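Local coordinates for protein synthesis inhibitor I (Hordeum vulgare, PDB 4FBC) that is a plant member of the ribosome-inactivating protein family and holds adenosine monophosphate in a pocket of its alpha/beta fold, at residues Leu52-Pro57 with Ala270-Leu275; Thr74-Thr79 with Ala145-Thr150; Gln181-Phe186 with Asn205-Gln210. The protein carries 3 engineered substitutions. All blocks are in the same frame, centred on the assembly; numbering follows the deposited sequence.

Contact 1: Leu52-Pro57 with Ala270-Leu275; sequences LPPVEP and AKALEL
Leu273 and Ala272 of helix 269-278 pack against the proline-rich loop 52-57, and the five-membered ring of Pro54 takes the brunt of the contact. The CG corner of the ring presses on the methyl of Ala272, where Pro54 CG and Ala272 CB stand 3.5 Å apart, tighter than usual for two carbons. The same CG-CD part of the ring also slides past Leu273 in the opposite direction, with Pro54 CD 3.7 Å from Leu273 CD2. Leu273 CG lies anti to its carbonyl carbon (chi1 -79°), which swings the branched end out from the helix and over the loop. The two methyls then divide the work: Leu273 CD2 settles against Pro54, 3.6 Å from the carbonyl oxygen Pro54 O, and also grazes Pro53, while CD1 turns to Pro57 and meets its ring end-on at CD, Leu273 CD1 to Pro57 CD being 3.8 Å. What joins the segments is van der Waals contact, mostly between apolar side chains.

The Pro54-Ala272 side is the close-fitting, buried one. Toward Pro57 the contact thins to the CD1 methyl of Leu273 against the exposed Pro57 ring and, more loosely, the backbone of Val55 and Glu56. On the solvent side of the helix Lys271 NZ makes a salt bridge of 2.6 Å to Glu274 OE1, one turn on, meeting the carboxylate from above its plane.

In the fold, this joins the loop between strands 49-50 and 64-70 to the C-terminal helix 269-278. Phe260, from the loop ahead of that helix, touches both Pro54 and Ala272, while Pro53 also rests on Phe276, farther along the same helix.

Contact 2: Thr74-Thr79 with Ala145-Thr150; sequences TSAGLT and ALHGRT
Strand 78-83 enters the mixed central sheet beside the C-terminal end of helix 136-147, and the backbones come closest at Leu78 and His147, 5.4 Å between their CA atoms. This is helix-on-sheet packing within the alpha/beta fold of a ribosome-inactivating protein. Leu78 and Leu146 cross at a slant, Leu78 CD2 lying 3.9 Å from Leu146 CB. The other methyl, Leu78 CD1, touches the helix backbone, 4.0 Å from His147 CA. Both leucines continue into the core against Leu170 of helix 157-179 and Phe92 of strand 89-93.

Farther out, the imidazole of His147 lies against the backbone of residues 76-78. With CG anti to the backbone N (chi1 -161°), the ring is carried off the helix toward that part of the chain. The backbone N of Leu78 stands over one ring face, 3.9 Å above its plane and displaced to the rim, and His147 CD2 packs 3.7 Å from Leu78 CA. Two carbonyls approach the ring obliquely: Ala76 O is 3.3 Å from His147 CE1, whereas Gly77 O comes within 3.2 Å of His147 NE2 at an angle too poor for a hydrogen bond.

Contact 3: Gln181-Phe186 with Asn205-Gln210; sequences QTVSGF and NEMKAQ
The first part of helix 181-190 packs against helix 205-211, the axes of the two segments passing 10.3 Å apart at a signed crossing angle of -130°, nearer antiparallel than parallel. This helix-helix contact lies in the mainly helical part of the ribosome-inactivating protein fold and is built round Met207, which makes a Met-aromatic contact with Phe186.

Met207 leaves its helix with CG anti to the carbonyl carbon and then bends at the thioether, which brings the terminal methyl round to the phenyl ring. The sulfur lies 5.2 Å from the centroid of the Phe186 ring and 40° off the ring normal, so the approach is oblique, while Met207 CE sits 3.9 Å from Phe186 CD1. Along the rest of its length the methionine is bedded on the other helix: Met207 SD is 3.6 Å from Thr182 O, a backbone oxygen that already accepts the helical bond from Phe186 N. Val183 CG2 crosses beside the sulfur, 4.0 Å from Met207 SD.

At the other end of the interface the contact turns polar. Gln210 stretches out beyond CG to meet Thr182, and its amide is gripped at both ends, because NE2 donates to the backbone oxygen of Met243 while OE1 accepts from the threonine hydroxyl. That pairing would fix which way round the amide lies. Thr254 of helix 248-254 touches both residues. The bond from Thr182 OG1 to Gln210 OE1 is short, 2.6 Å, with a C=O...donor angle of 150° and the hydroxyl tilted out of the carbonyl plane.

In the fold
The three contacts are well separated: contact 1 lies 34 Å from contact 2 and 27 Å from contact 3, centre to centre, and contacts 2 and 3 are also 27 Å apart. Contacts 1 and 2 fall on opposite sides of the chain's centre. Along the sequence contact 1 closes the longest loop, from the region before strand 64-70 to helix 269-278, and encloses the other two, which follow in series. Contact 2 ties the six-stranded sheet to helix 136-147; contact 3 joins two later helices. Helix 157-179, which backs contact 2, also supplies Leu171 and Arg179 to the adenosine monophosphate pocket, and helix 181-190 of contact 3 follows it directly.

Contact 1: Leu52-Pro57 with Ala270-Leu275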
loop_
_atom_site.group_PDB
_atom_site.type_symbol
_atom_site.label_atom_id
_atom_site.label_comp_id
_atom_site.label_asym_id
_atom_site.label_seq_id
_atom_site.Cartn_x
_atom_site.Cartn_y
_atom_site.Cartn_z
ATOM N N LEU A 52 6.033 -5.143 -9.031
ATOM C CA LEU A 52 5.145 -4.251 -9.752
ATOM C C LEU A 52 5.759 -3.967 -11.114
ATOM O O LEU A 52 6.984 -4.007 -11.267
ATOM C CB LEU A 52 4.982 -2.944 -8.978
ATOM C CG LEU A 52 4.102 -3.011 -7.731
ATOM C CD1 LEU A 52 4.462 -1.900 -6.750
ATOM C CD2 LEU A 52 2.662 -2.873 -8.167
ATOM N N PRO A 53 4.912 -3.690 -12.111
ATOM C CA PRO A 53 5.472 -3.139 -13.353
ATOM C C PRO A 53 6.082 -1.761 -13.067
ATOM O O PRO A 53 5.699 -1.117 -12.076
ATOM C CB PRO A 53 4.243 -3.000 -14.254
ATOM C CG PRO A 53 3.088 -2.791 -13.299
ATOM C CD PRO A 53 3.441 -3.581 -12.040
ATOM N N PRO A 54 7.024 -1.307 -13.919
ATOM C CA PRO A 54 7.552 0.057 -13.774
ATOM C C PRO A 54 6.446 1.093 -13.894
ATOM O O PRO A 54 5.373 0.801 -14.433
ATOM C CB PRO A 54 8.494 0.198 -14.984
ATOM C CG PRO A 54 8.906 -1.208 -15.309
ATOM C CD PRO A 54 7.679 -2.052 -15.005
ATOM N N VAL A 55 6.713 2.296 -13.388
ATOM C CA VAL A 55 5.849 3.446 -13.614
ATOM C C VAL A 55 5.947 3.858 -15.083
ATOM O O VAL A 55 7.048 3.937 -15.624
ATOM C CB VAL A 55 6.290 4.630 -12.717
ATOM C CG1 VAL A 55 5.514 5.900 -13.069
ATOM C CG2 VAL A 55 6.127 4.260 -11.235
ATOM N N GLU A 56 4.803 4.101 -15.720
ATOM C CA GLU A 56 4.771 4.505 -17.123
ATOM C C GLU A 56 5.442 5.863 -17.288
ATOM O O GLU A 56 5.155 6.806 -16.548
ATOM C CB GLU A 56 3.328 4.562 -17.646
ATOM C CG GLU A 56 2.605 3.209 -17.653
ATOM C CD GLU A 56 1.155 3.296 -18.126
ATOM O OE1 GLU A 56 0.439 4.237 -17.719
ATOM O OE2 GLU A 56 0.725 2.413 -18.906
ATOM N N PRO A 57 6.362 5.964 -18.249
ATOM C CA PRO A 57 6.974 7.278 -18.466
ATOM C C PRO A 57 6.180 8.134 -19.465
ATOM O O PRO A 57 5.432 7.584 -20.281
ATOM C CB PRO A 57 8.374 6.928 -18.990
ATOM C CG PRO A 57 8.219 5.585 -19.636
ATOM C CD PRO A 57 7.039 4.888 -18.995
ATOM N N ALA A 270 11.780 0.364 -19.677
ATOM C CA ALA A 270 11.183 0.021 -20.966
ATOM C C ALA A 270 11.064 -1.485 -21.177
ATOM O O ALA A 270 10.030 -1.974 -21.642
ATOM C CB ALA A 270 11.956 0.664 -22.122
ATOM N N LYS A 271 12.117 -2.223 -20.850
ATOM C CA LYS A 271 12.085 -3.667 -21.068
ATOM C C LYS A 271 11.091 -4.365 -20.132
ATOM O O LYS A 271 10.374 -5.268 -20.558
ATOM C CB LYS A 271 13.483 -4.288 -20.959
ATOM C CG LYS A 271 13.563 -5.704 -21.548
ATOM C CD LYS A 271 13.173 -5.683 -23.033
ATOM C CE LYS A 271 13.341 -7.035 -23.720
ATOM N NZ LYS A 271 13.233 -6.899 -25.221
ATOM N N ALA A 272 11.021 -3.945 -18.871
ATOM C CA ALA A 272 10.072 -4.575 -17.950
ATOM C C ALA A 272 8.632 -4.283 -18.355
ATOM O O ALA A 272 7.749 -5.119 -18.165
ATOM C CB ALA A 272 10.330 -4.126 -16.500
ATOM N N LEU A 273 8.388 -3.100 -18.921
ATOM C CA LEU A 273 7.041 -2.770 -19.363
ATOM C C LEU A 273 6.725 -3.569 -20.627
ATOM O O LEU A 273 5.583 -3.990 -20.836
ATOM C CB LEU A 273 6.888 -1.258 -19.600
ATOM C CG LEU A 273 6.696 -0.400 -18.340
ATOM C CD1 LEU A 273 6.678 1.083 -18.692
ATOM C CD2 LEU A 273 5.398 -0.788 -17.670
ATOM N N GLU A 274 7.737 -3.785 -21.461
ATOM C CA GLU A 274 7.566 -4.608 -22.656
ATOM C C GLU A 274 7.162 -6.027 -22.267
ATOM O O GLU A 274 6.205 -6.584 -22.823
ATOM C CB GLU A 274 8.848 -4.626 -23.487
ATOM C CG GLU A 274 8.840 -5.648 -24.600
ATOM C CD GLU A 274 10.100 -5.597 -25.428
ATOM O OE1 GLU A 274 10.656 -6.674 -25.747
ATOM O OE2 GLU A 274 10.534 -4.474 -25.756
ATOM N N LEU A 275 7.866 -6.598 -21.293
ATOM C CA LEU A 275 7.516 -7.940 -20.815
ATOM C C LEU A 275 6.136 -7.977 -20.152
ATOM O O LEU A 275 5.381 -8.929 -20.348
ATOM C CB LEU A 275 8.593 -8.488 -19.875
ATOM C CG LEU A 275 10.004 -8.589 -20.461
ATOM C CD1 LEU A 275 10.985 -9.165 -19.455
ATOM C CD2 LEU A 275 10.038 -9.400 -21.751
#

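Contact 2: Thr74-Thr79 with Ala145-Thr150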
loop_
_atom_site.group_PDB
_atom_site.type_symbol
_atom_site.label_atom_id
_atom_site.label_comp_id
_atom_site.label_asym_id
_atom_site.label_seq_id
_atom_site.Cartn_x
_atom_site.Cartn_y
_atom_site.Cartn_z
ATOM N N THR A 74 -23.485 -5.824 4.208
ATOM C CA THR A 74 -24.581 -5.137 3.526
ATOM C C THR A 74 -24.277 -3.660 3.277
ATOM O O THR A 74 -24.822 -3.053 2.354
ATOM C CB THR A 74 -25.904 -5.252 4.321
ATOM O OG1 THR A 74 -25.727 -4.733 5.648
ATOM C CG2 THR A 74 -26.354 -6.692 4.403
ATOM N N SER A 75 -23.392 -3.099 4.099
ATOM C CA SER A 75 -23.115 -1.664 4.114
ATOM C C SER A 75 -22.434 -1.143 2.850
ATOM O O SER A 75 -21.697 -1.870 2.179
ATOM C CB SER A 75 -22.251 -1.309 5.327
ATOM O OG SER A 75 -22.836 -1.754 6.534
ATOM N N ALA A 76 -22.680 0.129 2.533
ATOM C CA ALA A 76 -21.948 0.796 1.463
ATOM C C ALA A 76 -20.513 1.003 1.924
ATOM O O ALA A 76 -20.270 1.428 3.058
ATOM C CB ALA A 76 -22.597 2.136 1.109
ATOM N N GLY A 77 -19.561 0.697 1.051
ATOM C CA GLY A 77 -18.165 0.767 1.432
ATOM C C GLY A 77 -17.533 2.128 1.231
ATOM O O GLY A 77 -18.003 2.925 0.420
ATOM N N LEU A 78 -16.479 2.396 2.000
ATOM C CA LEU A 78 -15.597 3.528 1.733
ATOM C C LEU A 78 -14.659 3.129 0.608
ATOM O O LEU A 78 -13.984 2.098 0.698
ATOM C CB LEU A 78 -14.784 3.879 2.981
ATOM C CG LEU A 78 -13.598 4.824 2.770
ATOM C CD1 LEU A 78 -14.077 6.232 2.428
ATOM C CD2 LEU A 78 -12.694 4.849 3.994
ATOM N N THR A 79 -14.621 3.919 -0.463
ATOM C CA THR A 79 -13.789 3.565 -1.614
ATOM C C THR A 79 -12.489 4.353 -1.571
ATOM O O THR A 79 -12.499 5.578 -1.393
ATOM C CB THR A 79 -14.505 3.793 -2.961
ATOM O OG1 THR A 79 -15.752 3.088 -2.970
ATOM C CG2 THR A 79 -13.652 3.286 -4.131
ATOM N N ALA A 145 -14.888 7.475 9.993
ATOM C CA ALA A 145 -14.509 8.892 9.986
ATOM C C ALA A 145 -14.408 9.455 8.572
ATOM O O ALA A 145 -14.877 10.571 8.302
ATOM C CB ALA A 145 -13.207 9.097 10.730
ATOM N N LEU A 146 -13.789 8.689 7.675
ATOM C CA LEU A 146 -13.594 9.137 6.296
ATOM C C LEU A 146 -14.873 8.991 5.470
ATOM O O LEU A 146 -15.189 9.842 4.637
ATOM C CB LEU A 146 -12.429 8.385 5.630
ATOM C CG LEU A 146 -11.051 8.521 6.284
ATOM C CD1 LEU A 146 -9.959 7.873 5.434
ATOM C CD2 LEU A 146 -10.696 9.980 6.573
ATOM N N HIS A 147 -15.618 7.914 5.702
ATOM C CA HIS A 147 -16.829 7.669 4.923
ATOM C C HIS A 147 -17.924 8.683 5.257
ATOM O O HIS A 147 -18.780 8.969 4.421
ATOM C CB HIS A 147 -17.352 6.258 5.177
ATOM C CG HIS A 147 -18.296 5.757 4.129
ATOM N ND1 HIS A 147 -19.434 5.045 4.438
ATOM C CD2 HIS A 147 -18.256 5.837 2.777
ATOM C CE1 HIS A 147 -20.061 4.717 3.321
ATOM N NE2 HIS A 147 -19.367 5.187 2.300
ATOM N N GLY A 148 -17.896 9.217 6.474
ATOM C CA GLY A 148 -18.932 10.131 6.932
ATOM C C GLY A 148 -18.671 11.599 6.630
ATOM O O GLY A 148 -19.520 12.458 6.883
ATOM N N ARG A 149 -17.491 11.888 6.094
ATOM C CA ARG A 149 -17.125 13.248 5.707
ATOM C C ARG A 149 -18.102 13.786 4.658
ATOM O O ARG A 149 -18.447 13.091 3.710
ATOM C CB ARG A 149 -15.690 13.250 5.157
ATOM C CG ARG A 149 -15.027 14.609 5.110
ATOM C CD ARG A 149 -13.579 14.515 4.644
ATOM N NE ARG A 149 -12.967 15.839 4.569
ATOM C CZ ARG A 149 -12.361 16.430 5.590
ATOM N NH1 ARG A 149 -12.277 15.802 6.756
ATOM N NH2 ARG A 149 -11.830 17.639 5.446
ATOM N N THR A 150 -18.586 15.011 4.831
ATOM C CA THR A 150 -19.390 15.612 3.770
ATOM C C THR A 150 -18.731 16.883 3.246
ATOM O O THR A 150 -17.987 17.559 3.966
ATOM C CB THR A 150 -20.861 15.881 4.186
ATOM O OG1 THR A 150 -20.997 17.236 4.634
ATOM C CG2 THR A 150 -21.305 14.927 5.291
#

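Contact 3: Gln181-Phe186 with Asn205-Gln210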
loop_
_atom_site.group_PDB
_atom_site.type_symbol
_atom_site.label_atom_id
_atom_site.label_comp_id
_atom_site.label_asym_id
_atom_site.label_seq_id
_atom_site.Cartn_x
_atom_site.Cartn_y
_atom_site.Cartn_z
ATOM N N GLN A 181 4.846 -8.475 3.871
ATOM C CA GLN A 181 4.294 -9.658 4.549
ATOM C C GLN A 181 4.400 -9.525 6.060
ATOM O O GLN A 181 3.615 -10.116 6.807
ATOM C CB GLN A 181 5.020 -10.931 4.097
ATOM C CG GLN A 181 4.980 -11.174 2.586
ATOM C CD GLN A 181 5.292 -12.611 2.234
ATOM O OE1 GLN A 181 4.516 -13.515 2.553
ATOM N NE2 GLN A 181 6.433 -12.839 1.587
ATOM N N THR A 182 5.390 -8.767 6.514
ATOM C CA THR A 182 5.543 -8.523 7.948
ATOM C C THR A 182 4.343 -7.732 8.464
ATOM O O THR A 182 3.715 -8.109 9.465
ATOM C CB THR A 182 6.823 -7.744 8.237
ATOM O OG1 THR A 182 6.932 -6.686 7.280
ATOM C CG2 THR A 182 8.053 -8.651 8.144
ATOM N N VAL A 183 4.013 -6.640 7.777
ATOM C CA VAL A 183 2.884 -5.807 8.178
ATOM C C VAL A 183 1.530 -6.520 8.032
ATOM O O VAL A 183 0.681 -6.421 8.919
ATOM C CB VAL A 183 2.881 -4.470 7.428
ATOM C CG1 VAL A 183 1.649 -3.644 7.793
ATOM C CG2 VAL A 183 4.177 -3.694 7.731
ATOM N N SER A 184 1.328 -7.248 6.935
ATOM C CA SER A 184 0.046 -7.926 6.725
ATOM C C SER A 184 -0.136 -9.032 7.762
ATOM O O SER A 184 -1.239 -9.227 8.287
ATOM C CB SER A 184 -0.092 -8.467 5.292
ATOM O OG SER A 184 0.775 -9.566 5.032
ATOM N N GLY A 185 0.950 -9.736 8.069
ATOM C CA GLY A 185 0.915 -10.773 9.088
ATOM C C GLY A 185 0.626 -10.193 10.469
ATOM O O GLY A 185 -0.129 -10.779 11.251
ATOM N N PHE A 186 1.243 -9.053 10.775
ATOM C CA PHE A 186 1.001 -8.337 12.036
ATOM C C PHE A 186 -0.468 -7.918 12.186
ATOM O O PHE A 186 -1.094 -8.142 13.235
ATOM C CB PHE A 186 1.936 -7.118 12.139
ATOM C CG PHE A 186 1.638 -6.200 13.313
ATOM C CD1 PHE A 186 2.171 -6.460 14.568
ATOM C CD2 PHE A 186 0.849 -5.066 13.142
ATOM C CE1 PHE A 186 1.906 -5.611 15.649
ATOM C CE2 PHE A 186 0.570 -4.214 14.219
ATOM C CZ PHE A 186 1.101 -4.486 15.468
ATOM N N ASN A 205 10.169 -1.309 15.572
ATOM C CA ASN A 205 11.143 -0.548 14.792
ATOM C C ASN A 205 11.556 -1.185 13.469
ATOM O O ASN A 205 11.840 -0.464 12.507
ATOM C CB ASN A 205 12.394 -0.252 15.627
ATOM C CG ASN A 205 12.151 0.813 16.676
ATOM O OD1 ASN A 205 11.232 1.623 16.549
ATOM N ND2 ASN A 205 12.972 0.811 17.724
ATOM N N GLU A 206 11.611 -2.516 13.421
ATOM C CA GLU A 206 11.967 -3.210 12.178
ATOM C C GLU A 206 10.948 -2.932 11.078
ATOM O O GLU A 206 11.325 -2.592 9.951
ATOM C CB GLU A 206 12.102 -4.726 12.394
ATOM C CG GLU A 206 13.250 -5.151 13.303
ATOM C CD GLU A 206 12.884 -5.114 14.774
ATOM O OE1 GLU A 206 11.734 -4.759 15.103
ATOM O OE2 GLU A 206 13.751 -5.441 15.613
ATOM N N MET A 207 9.662 -3.063 11.404
ATOM C CA MET A 207 8.607 -2.785 10.434
ATOM C C MET A 207 8.538 -1.304 10.063
ATOM O O MET A 207 8.258 -0.968 8.909
ATOM C CB MET A 207 7.241 -3.304 10.909
ATOM C CG MET A 207 7.073 -4.803 10.691
ATOM S SD MET A 207 5.407 -5.368 11.097
ATOM C CE MET A 207 5.401 -5.145 12.866
ATOM N N LYS A 208 8.800 -0.423 11.033
ATOM C CA LYS A 208 8.876 1.003 10.732
ATOM C C LYS A 208 9.969 1.239 9.697
ATOM O O LYS A 208 9.746 1.938 8.714
ATOM C CB LYS A 208 9.138 1.846 11.993
ATOM C CG LYS A 208 9.440 3.318 11.675
ATOM C CD LYS A 208 9.418 4.199 12.922
ATOM C CE LYS A 208 10.509 3.812 13.915
ATOM N NZ LYS A 208 10.346 4.563 15.207
ATOM N N ALA A 209 11.137 0.631 9.907
ATOM C CA ALA A 209 12.258 0.771 8.969
ATOM C C ALA A 209 11.898 0.224 7.589
ATOM O O ALA A 209 12.210 0.843 6.558
ATOM C CB ALA A 209 13.502 0.085 9.510
ATOM N N GLN A 210 11.238 -0.935 7.571
ATOM C CA GLN A 210 10.749 -1.526 6.325
ATOM C C GLN A 210 9.794 -0.588 5.599
ATOM O O GLN A 210 9.995 -0.282 4.412
ATOM C CB GLN A 210 10.052 -2.867 6.609
ATOM C CG GLN A 210 10.995 -3.979 7.079
ATOM C CD GLN A 210 10.271 -5.063 7.851
ATOM O OE1 GLN A 210 9.047 -5.181 7.772
ATOM N NE2 GLN A 210 11.017 -5.847 8.615
#